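Local coordinates for protein heavy metal cation tricomponent efflux pump ZneA(CzcA-like) (Cupriavidus metallidurans, PDB 4K0J) that exports zinc ions from the cell as a Zn(II)/proton antiporter, the inner-membrane pump of a heavy-metal efflux system of the RND family, at residues W105-L110 and P125-L130; Q697-D702 and V810-R815; A717-L722 and A785-I790. All blocks are in the same frame, centred on the assembly; numbering follows the deposited sequence.

Interaction 1: W105-L110 and P125-L130; sequences WSRQRL and PSLDPL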
loop_
_atom_site.group_PDB
_atom_site.type_symbol
_atom_site.label_atom_id
_atom_site.label_comp_id
_atom_site.label_asym_id
_atom_site.label_seq_id
_atom_site.Cartn_x
_atom_site.Cartn_y
_atom_site.Cartn_z
ATOM N N TRP C 105 -2.989 -4.301 -4.321
ATOM C CA TRP C 105 -3.982 -4.167 -3.268
ATOM C C TRP C 105 -5.020 -5.282 -3.356
ATOM O O TRP C 105 -5.233 -6.027 -2.396
ATOM C CB TRP C 105 -4.667 -2.808 -3.399
ATOM C CG TRP C 105 -5.742 -2.538 -2.387
ATOM C CD1 TRP C 105 -7.046 -2.943 -2.445
ATOM C CD2 TRP C 105 -5.611 -1.775 -1.182
ATOM N NE1 TRP C 105 -7.728 -2.491 -1.342
ATOM C CE2 TRP C 105 -6.870 -1.771 -0.551
ATOM C CE3 TRP C 105 -4.550 -1.106 -0.571
ATOM C CZ2 TRP C 105 -7.097 -1.120 0.660
ATOM C CZ3 TRP C 105 -4.774 -0.457 0.632
ATOM C CH2 TRP C 105 -6.038 -0.469 1.235
ATOM N N SER C 106 -5.663 -5.389 -4.516
ATOM C CA SER C 106 -6.679 -6.410 -4.752
ATOM C C SER C 106 -6.131 -7.815 -4.532
ATOM O O SER C 106 -6.725 -8.610 -3.806
ATOM C CB SER C 106 -7.254 -6.282 -6.164
ATOM O OG SER C 106 -8.124 -5.168 -6.266
ATOM N N ARG C 107 -4.992 -8.105 -5.156
ATOM C CA ARG C 107 -4.334 -9.402 -5.029
ATOM C C ARG C 107 -4.042 -9.693 -3.568
ATOM O O ARG C 107 -3.994 -10.849 -3.149
ATOM C CB ARG C 107 -3.020 -9.415 -5.806
ATOM C CG ARG C 107 -3.148 -9.027 -7.257
ATOM C CD ARG C 107 -3.107 -10.247 -8.132
ATOM N NE ARG C 107 -1.912 -11.043 -7.886
ATOM C CZ ARG C 107 -1.547 -12.072 -8.640
ATOM N NH1 ARG C 107 -0.446 -12.756 -8.357
ATOM N NH2 ARG C 107 -2.288 -12.418 -9.684
ATOM N N GLN C 108 -3.840 -8.628 -2.800
ATOM C CA GLN C 108 -3.561 -8.761 -1.382
ATOM C C GLN C 108 -4.818 -9.125 -0.606
ATOM O O GLN C 108 -4.772 -9.960 0.291
ATOM C CB GLN C 108 -2.944 -7.475 -0.824
ATOM C CG GLN C 108 -2.288 -7.651 0.528
ATOM C CD GLN C 108 -1.230 -8.733 0.514
ATOM O OE1 GLN C 108 -1.171 -9.572 1.413
ATOM N NE2 GLN C 108 -0.383 -8.719 -0.513
ATOM N N ARG C 109 -5.939 -8.497 -0.945
ATOM C CA ARG C 109 -7.193 -8.802 -0.265
ATOM C C ARG C 109 -7.603 -10.242 -0.562
ATOM O O ARG C 109 -8.043 -10.997 0.324
ATOM C CB ARG C 109 -8.297 -7.847 -0.722
ATOM C CG ARG C 109 -7.918 -6.371 -0.713
ATOM C CD ARG C 109 -7.874 -5.786 0.690
ATOM N NE ARG C 109 -6.643 -6.120 1.404
ATOM C CZ ARG C 109 -5.496 -5.460 1.274
ATOM N NH1 ARG C 109 -4.436 -5.839 1.969
ATOM N NH2 ARG C 109 -5.407 -4.426 0.452
ATOM N N LEU C 110 -7.446 -10.602 -1.830
ATOM C CA LEU C 110 -7.729 -11.942 -2.304
ATOM C C LEU C 110 -6.876 -12.921 -1.519
ATOM O O LEU C 110 -7.390 -13.845 -0.897
ATOM C CB LEU C 110 -7.399 -12.039 -3.792
ATOM C CG LEU C 110 -8.093 -13.130 -4.602
ATOM C CD1 LEU C 110 -9.596 -12.934 -4.542
ATOM C CD2 LEU C 110 -7.593 -13.104 -6.037
ATOM N N PRO C 125 -4.727 -23.469 -2.124
ATOM C CA PRO C 125 -5.083 -22.446 -3.120
ATOM C C PRO C 125 -3.997 -21.393 -3.329
ATOM O O PRO C 125 -3.544 -20.765 -2.371
ATOM C CB PRO C 125 -6.337 -21.801 -2.523
ATOM C CG PRO C 125 -6.192 -21.993 -1.055
ATOM C CD PRO C 125 -5.499 -23.317 -0.877
ATOM N N SER C 126 -3.603 -21.198 -4.585
ATOM C CA SER C 126 -2.532 -20.268 -4.928
ATOM C C SER C 126 -3.049 -19.092 -5.761
ATOM O O SER C 126 -4.219 -19.057 -6.135
ATOM C CB SER C 126 -1.427 -21.011 -5.682
ATOM O OG SER C 126 -0.663 -20.130 -6.487
ATOM N N LEU C 127 -2.177 -18.131 -6.048
ATOM C CA LEU C 127 -2.555 -16.994 -6.878
ATOM C C LEU C 127 -1.856 -17.044 -8.232
ATOM O O LEU C 127 -0.658 -17.296 -8.312
ATOM C CB LEU C 127 -2.230 -15.684 -6.171
ATOM C CG LEU C 127 -3.291 -14.597 -6.327
ATOM C CD1 LEU C 127 -4.600 -15.074 -5.747
ATOM C CD2 LEU C 127 -2.847 -13.325 -5.637
ATOM N N ASP C 128 -2.615 -16.812 -9.298
ATOM C CA ASP C 128 -2.057 -16.800 -10.646
ATOM C C ASP C 128 -1.137 -15.587 -10.814
ATOM O O ASP C 128 -1.251 -14.622 -10.068
ATOM C CB ASP C 128 -3.182 -16.787 -11.692
ATOM C CG ASP C 128 -3.703 -15.384 -11.983
ATOM O OD1 ASP C 128 -3.837 -15.034 -13.176
ATOM O OD2 ASP C 128 -3.994 -14.634 -11.028
ATOM N N PRO C 129 -0.207 -15.644 -11.782
ATOM C CA PRO C 129 0.696 -14.520 -12.066
ATOM C C PRO C 129 -0.025 -13.206 -12.380
ATOM O O PRO C 129 -1.109 -13.211 -12.961
ATOM C CB PRO C 129 1.492 -15.007 -13.290
ATOM C CG PRO C 129 0.770 -16.217 -13.794
ATOM C CD PRO C 129 0.131 -16.824 -12.593
ATOM N N LEU C 130 0.585 -12.090 -11.994
ATOM C CA LEU C 130 -0.015 -10.772 -12.188
ATOM C C LEU C 130 0.232 -10.247 -13.601
ATOM O O LEU C 130 1.198 -9.522 -13.863
ATOM C CB LEU C 130 0.497 -9.777 -11.143
ATOM C CG LEU C 130 -0.120 -8.378 -11.180
ATOM C CD1 LEU C 130 -1.623 -8.438 -11.024
ATOM C CD2 LEU C 130 0.482 -7.492 -10.105
#
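R107 leaves the helix with CG anti to its own carbonyl carbon (chi1 -54°), then bends at chi2 and again at chi3, which carries the guanidinium across to the 127-130 backbone. There it slides between two leucines. L127 lays CD2 over one face, 3.2 Å above the plane and off toward the rim, while L130 backs the opposite face with CB, 4.0 Å above the plane and over its centre. The edge of the group points at the carbonyl of D128. A weak hydrogen bond of 2.7 Å runs from R107 NH1 to D128 O; R107 NH2 is modelled closer still to the same oxygen, too close to trust at this resolution. D128 reaches back with its carboxylate, its plane turned 45° from the guanidinium, and D128 OD2 forms a salt bridge to R107 NH2 at 3.1 Å. The acid thus holds the arginine through both backbone and side chain, and its OD2 is itself fixed by Q48 N. One turn on, L110 CD2 touches L127 CD1 at 3.6 Å, an apolar contact beside the charged one. The helix also meets both other subunits, W105 against Y104 of the second and Q108 against E112 of the third, consistent with the pore helix of related RND trimers. Helix 103-113 thus packs on strand 126-127, which runs antiparallel along strand 46-52 at the edge of its sheet.

Interaction 2: Q697-D702 and V810-R815; sequences QDVIID and VRLNLR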
loop_
_atom_site.group_PDB
_atom_site.type_symbol
_atom_site.label_atom_id
_atom_site.label_comp_id
_atom_site.label_asym_id
_atom_site.label_seq_id
_atom_site.Cartn_x
_atom_site.Cartn_y
_atom_site.Cartn_z
ATOM N N GLN C 697 -22.591 -16.172 -35.922
ATOM C CA GLN C 697 -21.712 -16.953 -36.783
ATOM C C GLN C 697 -21.350 -18.310 -36.188
ATOM O O GLN C 697 -21.720 -19.347 -36.735
ATOM C CB GLN C 697 -20.453 -16.165 -37.133
ATOM C CG GLN C 697 -19.859 -16.552 -38.473
ATOM C CD GLN C 697 -20.680 -16.051 -39.646
ATOM O OE1 GLN C 697 -21.701 -15.390 -39.467
ATOM N NE2 GLN C 697 -20.230 -16.357 -40.860
ATOM N N ASP C 698 -20.617 -18.306 -35.082
ATOM C CA ASP C 698 -20.329 -19.547 -34.378
ATOM C C ASP C 698 -21.213 -19.595 -33.140
ATOM O O ASP C 698 -21.464 -18.557 -32.538
ATOM C CB ASP C 698 -18.856 -19.613 -33.978
ATOM C CG ASP C 698 -17.923 -19.236 -35.116
ATOM O OD1 ASP C 698 -17.767 -20.043 -36.057
ATOM O OD2 ASP C 698 -17.337 -18.133 -35.066
ATOM N N VAL C 699 -21.709 -20.782 -32.787
ATOM C CA VAL C 699 -22.501 -20.970 -31.567
ATOM C C VAL C 699 -22.224 -22.334 -30.951
ATOM O O VAL C 699 -22.356 -23.352 -31.626
ATOM C CB VAL C 699 -24.026 -20.881 -31.826
ATOM C CG1 VAL C 699 -24.801 -21.405 -30.617
ATOM C CG2 VAL C 699 -24.452 -19.460 -32.139
ATOM N N ILE C 700 -21.847 -22.360 -29.675
ATOM C CA ILE C 700 -21.640 -23.631 -28.980
ATOM C C ILE C 700 -21.928 -23.536 -27.489
ATOM O O ILE C 700 -22.037 -22.446 -26.941
ATOM C CB ILE C 700 -20.211 -24.163 -29.168
ATOM C CG1 ILE C 700 -19.251 -23.014 -29.473
ATOM C CG2 ILE C 700 -20.170 -25.198 -30.274
ATOM C CD1 ILE C 700 -17.883 -23.474 -29.935
ATOM N N ILE C 701 -22.069 -24.688 -26.842
ATOM C CA ILE C 701 -22.182 -24.729 -25.391
ATOM C C ILE C 701 -20.782 -24.863 -24.820
ATOM O O ILE C 701 -20.128 -25.886 -25.017
ATOM C CB ILE C 701 -23.039 -25.916 -24.908
ATOM C CG1 ILE C 701 -24.506 -25.718 -25.301
ATOM C CG2 ILE C 701 -22.913 -26.092 -23.396
ATOM C CD1 ILE C 701 -25.433 -26.770 -24.736
ATOM N N ASP C 702 -20.330 -23.825 -24.124
ATOM C CA ASP C 702 -18.981 -23.777 -23.586
ATOM C C ASP C 702 -18.665 -24.993 -22.718
ATOM O O ASP C 702 -17.629 -25.634 -22.899
ATOM C CB ASP C 702 -18.773 -22.490 -22.788
ATOM C CG ASP C 702 -17.308 -22.126 -22.639
ATOM O OD1 ASP C 702 -16.583 -22.149 -23.657
ATOM O OD2 ASP C 702 -16.879 -21.819 -21.505
ATOM N N VAL C 810 -23.752 -20.478 -23.552
ATOM C CA VAL C 810 -23.835 -20.581 -24.995
ATOM C C VAL C 810 -22.999 -19.466 -25.598
ATOM O O VAL C 810 -23.467 -18.338 -25.740
ATOM C CB VAL C 810 -25.285 -20.474 -25.503
ATOM C CG1 VAL C 810 -25.325 -20.671 -27.005
ATOM C CG2 VAL C 810 -26.170 -21.496 -24.817
ATOM N N ARG C 811 -21.755 -19.778 -25.939
ATOM C CA ARG C 811 -20.873 -18.778 -26.509
ATOM C C ARG C 811 -21.050 -18.653 -28.024
ATOM O O ARG C 811 -21.297 -19.647 -28.710
ATOM C CB ARG C 811 -19.418 -19.046 -26.114
ATOM C CG ARG C 811 -18.741 -20.211 -26.789
ATOM C CD ARG C 811 -17.279 -20.243 -26.372
ATOM N NE ARG C 811 -16.439 -21.029 -27.271
ATOM C CZ ARG C 811 -16.078 -22.287 -27.042
ATOM N NH1 ARG C 811 -16.492 -22.906 -25.943
ATOM N NH2 ARG C 811 -15.306 -22.928 -27.908
ATOM N N LEU C 812 -20.937 -17.421 -28.526
ATOM C CA LEU C 812 -21.235 -17.101 -29.925
ATOM C C LEU C 812 -20.615 -15.777 -30.400
ATOM O O LEU C 812 -20.479 -14.834 -29.625
ATOM C CB LEU C 812 -22.749 -17.055 -30.151
ATOM C CG LEU C 812 -23.510 -15.842 -29.608
ATOM C CD1 LEU C 812 -24.738 -15.578 -30.459
ATOM C CD2 LEU C 812 -23.901 -16.031 -28.150
ATOM N N ASN C 813 -20.259 -15.704 -31.681
ATOM C CA ASN C 813 -19.663 -14.487 -32.248
ATOM C C ASN C 813 -20.623 -13.668 -33.118
ATOM O O ASN C 813 -21.422 -14.224 -33.871
ATOM C CB ASN C 813 -18.400 -14.824 -33.045
ATOM C CG ASN C 813 -17.308 -15.419 -32.180
ATOM O OD1 ASN C 813 -17.125 -15.023 -31.028
ATOM N ND2 ASN C 813 -16.576 -16.381 -32.730
ATOM N N LEU C 814 -20.523 -12.346 -33.021
ATOM C CA LEU C 814 -21.432 -11.434 -33.718
ATOM C C LEU C 814 -21.118 -11.274 -35.201
ATOM O O LEU C 814 -21.903 -10.688 -35.945
ATOM C CB LEU C 814 -21.434 -10.060 -33.037
ATOM C CG LEU C 814 -20.116 -9.519 -32.461
ATOM C CD1 LEU C 814 -19.083 -9.207 -33.539
ATOM C CD2 LEU C 814 -20.375 -8.287 -31.603
ATOM N N ARG C 815 -19.966 -11.796 -35.613
ATOM C CA ARG C 815 -19.450 -11.640 -36.975
ATOM C C ARG C 815 -20.457 -11.988 -38.066
ATOM O O ARG C 815 -21.163 -12.990 -37.975
ATOM C CB ARG C 815 -18.182 -12.481 -37.146
ATOM C CG ARG C 815 -17.712 -12.647 -38.579
ATOM C CD ARG C 815 -16.375 -13.364 -38.620
ATOM N NE ARG C 815 -16.373 -14.548 -37.768
ATOM C CZ ARG C 815 -16.611 -15.780 -38.201
ATOM N NH1 ARG C 815 -16.593 -16.799 -37.353
ATOM N NH2 ARG C 815 -16.867 -15.997 -39.483
#
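V699 and L812 face each other as a non-hydrogen-bonded antiparallel pair, their side chains running alongside one another on the same face, with V699 CG2 3.6 Å from L812 CB. A chi1 of 167° sets V699 CG1 anti to the backbone N and aims it diagonally across to V810 CG1, 3.7 Å away. V699, V810 and L812 are buried and make the tightly packed part, V699 and V810 lying against T687 of helix 676-690; I701, paired with V810 on this face, is partly exposed. Between the two pairs sits the hydrogen-bonded one: I700 N gives R811 O a bond of 2.9 Å, and the return bond from R811 N to I700 O is weak.

The other face is mixed. I700, R811 and N813 are buried there, I700 against Q645 and N813 against F648 of strand 645-649. I700 CD1 lies over one face of the R811 guanidinium, toward its rim. D702 comes to the edge of that group, its carboxylate turned 88° from it, with OD1 in a salt bridge to R811 NH1; the modelled separation is too short to be taken literally.

The looser part lies with the partly exposed Q697, D698, D702 and R815. Past the regular strands, Q697 N still bonds to N813 O (3.1 Å). N813 ND2 meets D698 OD2 on its anti side at 3.0 Å, and R815 NH1 makes a salt bridge to D698 OD2 at 2.8 Å. Q697 CG lies over the R815 guanidinium.

A short apolar ladder is therefore bracketed by ion pairs. The two arginines probably favour the ionised forms of D698 and D702, and R815, shared between D698 and E632, links edge strand 699-701 to E632.

Interaction 3: A717-L722 and A785-I790; sequences AAAARL and AQVAHI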
loop_
_atom_site.group_PDB
_atom_site.type_symbol
_atom_site.label_atom_id
_atom_site.label_comp_id
_atom_site.label_asym_id
_atom_site.label_seq_id
_atom_site.Cartn_x
_atom_site.Cartn_y
_atom_site.Cartn_z
ATOM N N ALA C 717 -19.439 -52.938 3.816
ATOM C CA ALA C 717 -19.652 -54.233 4.459
ATOM C C ALA C 717 -18.759 -55.357 3.915
ATOM O O ALA C 717 -18.400 -56.283 4.650
ATOM C CB ALA C 717 -21.121 -54.630 4.373
ATOM N N ALA C 718 -18.401 -55.283 2.636
ATOM C CA ALA C 718 -17.514 -56.291 2.061
ATOM C C ALA C 718 -16.135 -56.231 2.696
ATOM O O ALA C 718 -15.585 -57.255 3.088
ATOM C CB ALA C 718 -17.409 -56.129 0.563
ATOM N N ALA C 719 -15.585 -55.024 2.797
ATOM C CA ALA C 719 -14.273 -54.817 3.401
ATOM C C ALA C 719 -14.383 -54.844 4.920
ATOM O O ALA C 719 -13.380 -54.776 5.632
ATOM C CB ALA C 719 -13.665 -53.507 2.925
ATOM N N ALA C 720 -15.613 -54.930 5.406
ATOM C CA ALA C 720 -15.868 -55.081 6.825
ATOM C C ALA C 720 -15.893 -56.565 7.152
ATOM O O ALA C 720 -15.768 -56.962 8.310
ATOM C CB ALA C 720 -17.188 -54.431 7.196
ATOM N N ARG C 721 -16.056 -57.384 6.119
ATOM C CA ARG C 721 -16.053 -58.831 6.283
ATOM C C ARG C 721 -14.763 -59.441 5.752
ATOM O O ARG C 721 -14.588 -60.659 5.787
ATOM C CB ARG C 721 -17.260 -59.457 5.585
ATOM C CG ARG C 721 -18.582 -59.123 6.245
ATOM C CD ARG C 721 -19.750 -59.737 5.503
ATOM N NE ARG C 721 -20.328 -58.840 4.506
ATOM C CZ ARG C 721 -20.039 -58.867 3.209
ATOM N NH1 ARG C 721 -20.623 -58.011 2.381
ATOM N NH2 ARG C 721 -19.171 -59.751 2.738
ATOM N N LEU C 722 -13.863 -58.591 5.261
ATOM C CA LEU C 722 -12.580 -59.055 4.745
ATOM C C LEU C 722 -11.419 -58.336 5.416
ATOM O O LEU C 722 -10.257 -58.608 5.112
ATOM C CB LEU C 722 -12.491 -58.869 3.227
ATOM C CG LEU C 722 -13.453 -59.667 2.344
ATOM C CD1 LEU C 722 -13.049 -59.571 0.882
ATOM C CD2 LEU C 722 -13.520 -61.120 2.787
ATOM N N ALA C 785 -12.068 -56.555 -7.016
ATOM C CA ALA C 785 -13.478 -56.647 -7.388
ATOM C C ALA C 785 -14.304 -57.398 -6.342
ATOM O O ALA C 785 -15.485 -57.689 -6.544
ATOM C CB ALA C 785 -13.623 -57.301 -8.750
ATOM N N GLN C 786 -13.667 -57.695 -5.215
ATOM C CA GLN C 786 -14.281 -58.454 -4.140
ATOM C C GLN C 786 -14.867 -57.512 -3.096
ATOM O O GLN C 786 -15.666 -57.925 -2.255
ATOM C CB GLN C 786 -13.228 -59.357 -3.498
ATOM C CG GLN C 786 -13.751 -60.660 -2.935
ATOM C CD GLN C 786 -12.639 -61.666 -2.692
ATOM O OE1 GLN C 786 -11.613 -61.660 -3.378
ATOM N NE2 GLN C 786 -12.840 -62.538 -1.714
ATOM N N VAL C 787 -14.468 -56.244 -3.150
ATOM C CA VAL C 787 -14.885 -55.269 -2.145
ATOM C C VAL C 787 -15.158 -53.884 -2.729
ATOM O O VAL C 787 -15.343 -52.919 -1.986
ATOM C CB VAL C 787 -13.815 -55.106 -1.038
ATOM C CG1 VAL C 787 -13.858 -56.269 -0.055
ATOM C CG2 VAL C 787 -12.427 -54.944 -1.648
ATOM N N ALA C 788 -15.174 -53.777 -4.051
ATOM C CA ALA C 788 -15.313 -52.473 -4.684
ATOM C C ALA C 788 -16.069 -52.560 -5.995
ATOM O O ALA C 788 -15.767 -53.397 -6.842
ATOM C CB ALA C 788 -13.956 -51.863 -4.915
ATOM N N HIS C 789 -17.054 -51.688 -6.159
ATOM C CA HIS C 789 -17.793 -51.608 -7.404
ATOM C C HIS C 789 -17.013 -50.809 -8.441
ATOM O O HIS C 789 -17.027 -49.573 -8.429
ATOM C CB HIS C 789 -19.162 -50.973 -7.174
ATOM C CG HIS C 789 -20.143 -51.248 -8.270
ATOM N ND1 HIS C 789 -19.794 -51.900 -9.434
ATOM C CD2 HIS C 789 -21.462 -50.965 -8.379
ATOM C CE1 HIS C 789 -20.856 -52.005 -10.213
ATOM N NE2 HIS C 789 -21.881 -51.444 -9.596
ATOM N N ILE C 790 -16.322 -51.536 -9.318
ATOM C CA ILE C 790 -15.645 -50.961 -10.473
ATOM C C ILE C 790 -16.613 -50.968 -11.647
ATOM O O ILE C 790 -16.934 -52.021 -12.192
ATOM C CB ILE C 790 -14.389 -51.772 -10.870
ATOM C CG1 ILE C 790 -13.295 -51.655 -9.809
ATOM C CG2 ILE C 790 -13.842 -51.298 -12.202
ATOM C CD1 ILE C 790 -13.295 -52.758 -8.783
#
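V787 packs its CG1 methyl against A718, A719 and L722, with no hydrogen bond joining the two segments. At the root of the side chain, V787 CB comes within 4.1 Å of A718 CB. From there CG1, placed anti to the carbonyl carbon (chi1 -77°), does nearly all the touching. V787 CG1 stands 3.6 Å from A718 CB and equally far from the backbone N of A719. On its other approach V787 CG1 meets L722 CD1 at 3.5 Å. One methyl is thus touched by two alanines on the helix side and by a leucine from just beyond the helix end. L722 has a second neighbour in Q786, whose extended chain crosses the leucine at about a right angle and puts Q786 NE2 3.9 Å from L722 CD1. Q786 is exposed and L722 partly so, whereas A718 and V787 are buried. The small alanines let the backbones come near, with A718 and V787 CA atoms 5.1 Å apart. D715 ties both sides together, its OD1 bonding to A718 N and its backbone to that of V787. The arrangement, a short helix after strand 707-714 packed on the turn entering the antiparallel strand 788-802, lies far from the chain centre, probably in the docking region that RND pumps raise above their porter domain.

From the N terminus, interaction 1 comes first and closes a short loop of 14 residues, bringing helix 103-113 down on edge strand 126-127 of a six-stranded sheet. Much later the chain opens interaction 2 at 697-702, and before that is closed, interaction 3 opens at 717-722 and closes at 785-790; interaction 2 then finishes at 810-815. Along the chain, interaction 3 falls entirely inside the loop of interaction 2, though far from it in space, and none cross. Interaction 3 joins short helix 716-720 to the start of strand 788-802, which enters the sheet of interaction 1; strand 807-812 follows, and interaction 2 pairs it with strand 699-701 in a four-stranded sheet.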